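Local coordinates for putative peptidase (Parabacteroides merdae, PDB 4L8K), which probably cleaves peptide bonds as a serine peptidase of family S41, at residues R244-E256 with W261-V273. Numbering follows the deposited sequence. Where two conformers were deposited one is given.
Sequences RTGGGSGLPFSSE and WSVRFSACPVLDV. With PO4 (phosphate ion), chain E.
Phe-253 and Phe-265 are paired across the antiparallel hairpin 252-256/262-266, their side chains side by side on one face of the sheet. Phe-253 N gives Phe-265 O a nearly straight bond of 2.7 Å, and Phe-265 N returns one to Phe-253 O. Ser-255 and Val-263, the next hydrogen-bonded pair, are likewise joined by two N-H...O bonds, and Ala-267 N reaches Leu-251 O at 2.8 Å just beyond the strands, at the hairpin's open end. From Phe-253, CB rests against the methyl of Ala-267, CG comes near Phe-265 CE1, and CD2 lies 3.4 Å from Phe-265 CZ, over one face of that ring; CE2 also meets Phe-265 CZ. The ring planes differ by only 26° but are slid apart and barely overlap. Phe-253 touches Ile-18 and Phe-265 Met-19, joining the hairpin to helix 8-22. With an alanine at Phe-265, the Phe-253 ring would probably be freer to turn and Met-19 would lose a partner.

On the other face, Arg-264 bends at chi2 (92°) and chi3 (72°), which folds its guanidinium back beside Pro-252 CB, the proline lying over one face. Its edge meets a phosphate ion, NH1 to O4 at 2.8 Å. Ser-249 N and Gly-250 N both grip phosphate O2. His-68 and the Ser-223 hydroxyl also bind this ion, probably from the crystallisation liquor; its position is consistent with the family's active-site cleft.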
ATOM      1  N   ARG A 244       0.837   9.430   4.077  1.00 20.30           N
ATOM      2  CA  ARG A 244       1.430   8.837   2.880  0.50 20.02           C
ATOM      3  C   ARG A 244       1.342   7.306   2.996  1.00 22.79           C
ATOM      4  O   ARG A 244       1.585   6.745   4.079  1.00 21.77           O
ATOM      5  CB  ARG A 244       2.887   9.319   2.717  0.50 19.24           C
ATOM      6  CG  ARG A 244       3.640   8.815   1.478  0.50 26.83           C
ATOM      7  CD  ARG A 244       5.045   9.416   1.459  0.50 27.36           C
ATOM      8  NE  ARG A 244       5.892   8.982   0.340  0.50 32.15           N
ATOM      9  CZ  ARG A 244       5.792   9.416  -0.918  0.50 38.16           C
ATOM     10  NH1 ARG A 244       4.827  10.257  -1.265  0.50 24.93           N
ATOM     11  NH2 ARG A 244       6.639   8.989  -1.840  0.50 25.79           N
ATOM     12  N   THR A 245       0.949   6.629   1.896  1.00 18.67           N
ATOM     13  CA  THR A 245       0.870   5.173   1.922  1.00 18.36           C
ATOM     14  C   THR A 245       2.313   4.602   2.096  1.00 23.31           C
ATOM     15  O   THR A 245       3.306   5.339   1.951  1.00 23.12           O
ATOM     16  CB  THR A 245       0.217   4.621   0.644  1.00 21.51           C
ATOM     17  OG1 THR A 245       1.132   4.826  -0.426  1.00 23.01           O
ATOM     18  CG2 THR A 245      -1.174   5.218   0.345  1.00 17.75           C
ATOM     19  N   GLY A 246       2.401   3.308   2.391  1.00 19.92           N
ATOM     20  CA  GLY A 246       3.674   2.605   2.542  1.00 19.04           C
ATOM     21  C   GLY A 246       4.304   2.182   1.232  1.00 22.09           C
ATOM     22  O   GLY A 246       5.356   1.535   1.229  1.00 22.54           O
ATOM     23  N   GLY A 247       3.654   2.527   0.119  1.00 19.66           N
ATOM     24  CA  GLY A 247       4.135   2.211  -1.223  1.00 19.69           C
ATOM     25  C   GLY A 247       4.058   0.756  -1.619  1.00 25.24           C
ATOM     26  O   GLY A 247       3.162   0.020  -1.199  1.00 23.31           O
ATOM     27  N   GLY A 248       5.010   0.341  -2.442  1.00 26.10           N
ATOM     28  CA  GLY A 248       5.030  -1.024  -2.942  1.00 27.93           C
ATOM     29  C   GLY A 248       4.072  -1.181  -4.112  1.00 33.54           C
ATOM     30  O   GLY A 248       3.366  -0.231  -4.467  1.00 34.87           O
ATOM     31  N   SER A 249       4.005  -2.387  -4.689  1.00 28.84           N
ATOM     32  CA  SER A 249       3.189  -2.618  -5.871  1.00 30.20           C
ATOM     33  C   SER A 249       2.279  -3.839  -5.813  1.00 35.72           C
ATOM     34  O   SER A 249       1.437  -3.984  -6.692  1.00 36.11           O
ATOM     35  CB  SER A 249       4.095  -2.753  -7.092  1.00 35.85           C
ATOM     36  OG  SER A 249       5.107  -3.728  -6.872  1.00 49.28           O
ATOM     37  N   GLY A 250       2.479  -4.742  -4.861  1.00 31.62           N
ATOM     38  CA  GLY A 250       1.684  -5.967  -4.837  1.00 29.98           C
ATOM     39  C   GLY A 250       2.148  -6.997  -5.856  1.00 30.64           C
ATOM     40  O   GLY A 250       1.513  -8.041  -6.027  1.00 29.72           O
ATOM     41  N   LEU A 251       3.267  -6.713  -6.533  1.00 27.07           N
ATOM     42  CA  LEU A 251       3.886  -7.590  -7.529  1.00 27.85           C
ATOM     43  C   LEU A 251       5.333  -7.857  -7.085  1.00 30.64           C
ATOM     44  O   LEU A 251       6.245  -7.122  -7.470  1.00 29.39           O
ATOM     45  CB  LEU A 251       3.829  -6.980  -8.947  1.00 28.75           C
ATOM     46  CG  LEU A 251       2.445  -6.631  -9.490  1.00 35.00           C
ATOM     47  CD1 LEU A 251       2.497  -5.388 -10.337  1.00 35.22           C
ATOM     48  CD2 LEU A 251       1.878  -7.763 -10.305  1.00 39.31           C
ATOM     49  N   PRO A 252       5.569  -8.879  -6.237  1.00 29.16           N
ATOM     50  CA  PRO A 252       6.947  -9.115  -5.759  1.00 29.60           C
ATOM     51  C   PRO A 252       7.829  -9.971  -6.672  1.00 33.42           C
ATOM     52  O   PRO A 252       7.355 -10.813  -7.445  1.00 33.68           O
ATOM     53  CB  PRO A 252       6.736  -9.853  -4.433  1.00 30.21           C
ATOM     54  CG  PRO A 252       5.419 -10.558  -4.590  1.00 32.72           C
ATOM     55  CD  PRO A 252       4.603  -9.814  -5.609  1.00 29.02           C
ATOM     56  N   PHE A 253       9.134  -9.739  -6.550  1.00 28.99           N
ATOM     57  CA  PHE A 253      10.213 -10.524  -7.115  1.00 29.04           C
ATOM     58  C   PHE A 253      10.791 -11.322  -5.974  1.00 31.09           C
ATOM     59  O   PHE A 253      10.909 -10.824  -4.853  1.00 30.72           O
ATOM     60  CB  PHE A 253      11.298  -9.643  -7.787  1.00 32.30           C
ATOM     61  CG  PHE A 253      12.538 -10.388  -8.239  1.00 34.98           C
ATOM     62  CD1 PHE A 253      12.592 -10.989  -9.489  1.00 38.54           C
ATOM     63  CD2 PHE A 253      13.622 -10.556  -7.380  1.00 37.48           C
ATOM     64  CE1 PHE A 253      13.726 -11.703  -9.894  1.00 40.15           C
ATOM     65  CE2 PHE A 253      14.754 -11.285  -7.781  1.00 40.85           C
ATOM     66  CZ  PHE A 253      14.794 -11.858  -9.033  1.00 39.30           C
ATOM     67  N   SER A 254      11.123 -12.563  -6.237  1.00 28.52           N
ATOM     68  CA  SER A 254      11.759 -13.431  -5.272  1.00 26.94           C
ATOM     69  C   SER A 254      12.718 -14.352  -5.977  1.00 31.45           C
ATOM     70  O   SER A 254      12.403 -14.835  -7.066  1.00 32.31           O
ATOM     71  CB  SER A 254      10.737 -14.219  -4.478  1.00 30.43           C
ATOM     72  OG  SER A 254      11.289 -14.447  -3.190  1.00 46.18           O
ATOM     73  N   SER A 255      13.917 -14.550  -5.390  1.00 26.80           N
ATOM     74  CA  SER A 255      14.953 -15.435  -5.908  1.00 27.11           C
ATOM     75  C   SER A 255      15.659 -16.108  -4.746  1.00 32.67           C
ATOM     76  O   SER A 255      15.794 -15.514  -3.674  1.00 30.62           O
ATOM     77  CB  SER A 255      15.955 -14.655  -6.753  1.00 31.26           C
ATOM     78  OG  SER A 255      16.837 -15.545  -7.418  1.00 45.67           O
ATOM     79  N   GLU A 256      16.108 -17.337  -4.956  1.00 32.03           N
ATOM     80  CA  GLU A 256      16.855 -18.073  -3.945  1.00 33.20           C
ATOM     81  C   GLU A 256      18.361 -17.845  -4.101  1.00 36.68           C
ATOM     82  O   GLU A 256      18.851 -17.647  -5.215  1.00 36.91           O
ATOM     83  CB  GLU A 256      16.548 -19.571  -4.053  1.00 35.82           C
ATOM     84  CG  GLU A 256      15.916 -20.154  -2.810  1.00 51.66           C
ATOM     85  CD  GLU A 256      15.632 -21.636  -2.914  1.00 78.20           C
ATOM     86  OE1 GLU A 256      16.597 -22.420  -3.070  1.00 62.78           O
ATOM     87  OE2 GLU A 256      14.441 -22.015  -2.825  1.00 78.42           O
ATOM     88  N   TRP A 261      18.650 -19.389   1.132  1.00 27.70           N
ATOM     89  CA  TRP A 261      17.950 -18.194   1.605  1.00 26.13           C
ATOM     90  C   TRP A 261      17.270 -17.547   0.423  1.00 30.06           C
ATOM     91  O   TRP A 261      17.636 -17.827  -0.722  1.00 30.13           O
ATOM     92  CB  TRP A 261      18.898 -17.170   2.264  1.00 24.16           C
ATOM     93  CG  TRP A 261      19.709 -17.644   3.431  1.00 24.65           C
ATOM     94  CD1 TRP A 261      19.550 -18.799   4.140  1.00 27.55           C
ATOM     95  CD2 TRP A 261      20.829 -16.966   4.013  1.00 24.37           C
ATOM     96  NE1 TRP A 261      20.509 -18.890   5.119  1.00 27.13           N
ATOM     97  CE2 TRP A 261      21.314 -17.779   5.062  1.00 28.32           C
ATOM     98  CE3 TRP A 261      21.507 -15.772   3.717  1.00 25.62           C
ATOM     99  CZ2 TRP A 261      22.421 -17.411   5.851  1.00 27.62           C
ATOM    100  CZ3 TRP A 261      22.607 -15.418   4.489  1.00 27.01           C
ATOM    101  CH2 TRP A 261      23.060 -16.240   5.532  1.00 27.62           C
ATOM    102  N   SER A 262      16.320 -16.666   0.671  1.00 25.67           N
ATOM    103  CA  SER A 262      15.717 -15.999  -0.454  1.00 26.24           C
ATOM    104  C   SER A 262      15.730 -14.481  -0.238  1.00 28.32           C
ATOM    105  O   SER A 262      15.806 -14.014   0.890  1.00 27.55           O
ATOM    106  CB  SER A 262      14.318 -16.544  -0.735  1.00 30.14           C
ATOM    107  OG  SER A 262      13.377 -16.058   0.203  1.00 46.94           O
ATOM    108  N   VAL A 263      15.780 -13.732  -1.337  1.00 25.12           N
ATOM    109  CA  VAL A 263      15.716 -12.272  -1.348  1.00 24.50           C
ATOM    110  C   VAL A 263      14.433 -11.877  -2.084  1.00 29.22           C
ATOM    111  O   VAL A 263      14.105 -12.473  -3.104  1.00 29.05           O
ATOM    112  CB  VAL A 263      16.972 -11.595  -1.953  1.00 28.46           C
ATOM    113  CG1 VAL A 263      17.248 -12.052  -3.397  1.00 28.28           C
ATOM    114  CG2 VAL A 263      16.882 -10.072  -1.853  1.00 27.68           C
ATOM    115  N   ARG A 264      13.694 -10.909  -1.544  1.00 25.92           N
ATOM    116  CA  ARG A 264      12.465 -10.415  -2.157  1.00 24.82           C
ATOM    117  C   ARG A 264      12.488  -8.889  -2.174  1.00 27.60           C
ATOM    118  O   ARG A 264      13.128  -8.265  -1.308  1.00 24.26           O
ATOM    119  CB  ARG A 264      11.191 -10.948  -1.441  1.00 21.22           C
ATOM    120  CG  ARG A 264      10.994 -10.487   0.009  1.00 28.54           C
ATOM    121  CD  ARG A 264      10.158  -9.215   0.154  1.00 32.70           C
ATOM    122  NE  ARG A 264       8.731  -9.428  -0.121  1.00 35.53           N
ATOM    123  CZ  ARG A 264       7.929  -8.538  -0.710  1.00 44.68           C
ATOM    124  NH1 ARG A 264       8.404  -7.359  -1.107  1.00 20.36           N
ATOM    125  NH2 ARG A 264       6.643  -8.815  -0.893  1.00 31.80           N
ATOM    126  N   PHE A 265      11.787  -8.315  -3.175  1.00 24.01           N
ATOM    127  CA  PHE A 265      11.588  -6.888  -3.404  1.00 24.35           C
ATOM    128  C   PHE A 265      10.503  -6.707  -4.492  1.00 31.58           C
ATOM    129  O   PHE A 265      10.002  -7.704  -5.031  1.00 31.44           O
ATOM    130  CB  PHE A 265      12.910  -6.168  -3.770  1.00 26.36           C
ATOM    131  CG  PHE A 265      13.846  -6.874  -4.726  1.00 29.13           C
ATOM    132  CD1 PHE A 265      13.722  -6.701  -6.103  1.00 32.75           C
ATOM    133  CD2 PHE A 265      14.912  -7.637  -4.250  1.00 31.30           C
ATOM    134  CE1 PHE A 265      14.646  -7.278  -6.985  1.00 34.71           C
ATOM    135  CE2 PHE A 265      15.795  -8.266  -5.132  1.00 34.81           C
ATOM    136  CZ  PHE A 265      15.683  -8.048  -6.492  1.00 34.20           C
ATOM    137  N   SER A 266      10.113  -5.456  -4.794  1.00 29.13           N
ATOM    138  CA  SER A 266       9.113  -5.192  -5.837  1.00 29.45           C
ATOM    139  C   SER A 266       9.684  -5.560  -7.201  1.00 35.78           C
ATOM    140  O   SER A 266      10.825  -5.201  -7.513  1.00 35.90           O
ATOM    141  CB  SER A 266       8.682  -3.738  -5.804  1.00 31.25           C
ATOM    142  OG  SER A 266       8.137  -3.473  -4.527  1.00 33.33           O
ATOM    143  N   ALA A 267       8.922  -6.344  -7.972  1.00 34.43           N
ATOM    144  CA  ALA A 267       9.368  -6.844  -9.270  1.00 36.90           C
ATOM    145  C   ALA A 267       9.222  -5.841 -10.381  1.00 46.10           C
ATOM    146  O   ALA A 267      10.018  -5.869 -11.337  1.00 49.02           O
ATOM    147  CB  ALA A 267       8.585  -8.097  -9.647  1.00 37.54           C
ATOM    148  N   CYS A 268       8.186  -4.990 -10.312  1.00 43.03           N
ATOM    149  CA  CYS A 268       7.900  -4.064 -11.405  0.50 42.99           C
ATOM    150  C   CYS A 268       7.579  -2.648 -10.918  1.00 45.02           C
ATOM    151  O   CYS A 268       6.721  -2.495 -10.049  1.00 44.17           O
ATOM    152  CB  CYS A 268       6.747  -4.594 -12.258  0.50 43.05           C
ATOM    153  SG  CYS A 268       6.778  -6.378 -12.572  0.50 47.23           S
ATOM    154  N   PRO A 269       8.143  -1.585 -11.549  1.00 38.67           N
ATOM    155  CA  PRO A 269       7.689  -0.228 -11.202  1.00 36.83           C
ATOM    156  C   PRO A 269       6.230  -0.007 -11.681  1.00 34.49           C
ATOM    157  O   PRO A 269       5.875  -0.359 -12.811  1.00 32.75           O
ATOM    158  CB  PRO A 269       8.649   0.696 -11.972  1.00 39.87           C
ATOM    159  CG  PRO A 269       9.713  -0.177 -12.509  1.00 46.40           C
ATOM    160  CD  PRO A 269       9.147  -1.546 -12.628  1.00 41.93           C
ATOM    161  N   VAL A 270       5.385   0.529 -10.798  1.00 28.79           N
ATOM    162  CA  VAL A 270       4.006   0.901 -11.102  1.00 27.32           C
ATOM    163  C   VAL A 270       4.004   2.426 -11.185  1.00 31.85           C
ATOM    164  O   VAL A 270       4.530   3.095 -10.283  1.00 32.03           O
ATOM    165  CB  VAL A 270       2.964   0.337 -10.095  1.00 29.10           C
ATOM    166  CG1 VAL A 270       1.606   1.023 -10.248  1.00 28.29           C
ATOM    167  CG2 VAL A 270       2.813  -1.173 -10.248  1.00 28.50           C
ATOM    168  N   LEU A 271       3.468   2.968 -12.297  1.00 26.21           N
ATOM    169  CA  LEU A 271       3.422   4.400 -12.512  1.00 24.04           C
ATOM    170  C   LEU A 271       2.000   4.909 -12.488  1.00 27.20           C
ATOM    171  O   LEU A 271       1.079   4.206 -12.907  1.00 26.53           O
ATOM    172  CB  LEU A 271       4.094   4.792 -13.855  1.00 24.49           C
ATOM    173  CG  LEU A 271       5.418   4.108 -14.226  1.00 27.78           C
ATOM    174  CD1 LEU A 271       5.822   4.445 -15.624  1.00 27.39           C
ATOM    175  CD2 LEU A 271       6.520   4.472 -13.252  1.00 31.41           C
ATOM    176  N   ASP A 272       1.820   6.165 -12.052  1.00 23.74           N
ATOM    177  CA  ASP A 272       0.508   6.783 -12.077  1.00 24.07           C
ATOM    178  C   ASP A 272       0.196   7.284 -13.528  1.00 27.22           C
ATOM    179  O   ASP A 272       0.991   7.051 -14.440  1.00 26.53           O
ATOM    180  CB  ASP A 272       0.403   7.907 -11.014  1.00 26.77           C
ATOM    181  CG  ASP A 272       1.367   9.077 -11.144  1.00 40.51           C
ATOM    182  OD1 ASP A 272       1.853   9.339 -12.278  1.00 43.86           O
ATOM    183  OD2 ASP A 272       1.586   9.769 -10.131  1.00 41.92           O
ATOM    184  N   VAL A 273      -0.948   7.970 -13.737  1.00 22.89           N
ATOM    185  CA  VAL A 273      -1.354   8.467 -15.057  1.00 22.38           C
ATOM    186  C   VAL A 273      -0.375   9.563 -15.592  1.00 28.36           C
ATOM    187  O   VAL A 273      -0.377   9.849 -16.785  1.00 27.85           O
ATOM    188  CB  VAL A 273      -2.826   8.954 -15.102  1.00 24.93           C
ATOM    189  CG1 VAL A 273      -3.786   7.785 -14.895  1.00 24.07           C
ATOM    190  CG2 VAL A 273      -3.088  10.084 -14.086  1.00 24.54           C
TER
HETATM  191  P   PO4 E 401       5.565  -5.529  -2.958  1.00 44.00           P
HETATM  192  O1  PO4 E 401       6.359  -5.409  -4.246  1.00 49.01           O
HETATM  193  O2  PO4 E 401       4.514  -4.375  -2.905  1.00 44.14           O
HETATM  194  O3  PO4 E 401       4.856  -6.909  -2.929  1.00 46.64           O
HETATM  195  O4  PO4 E 401       6.527  -5.382  -1.757  1.00 44.92           O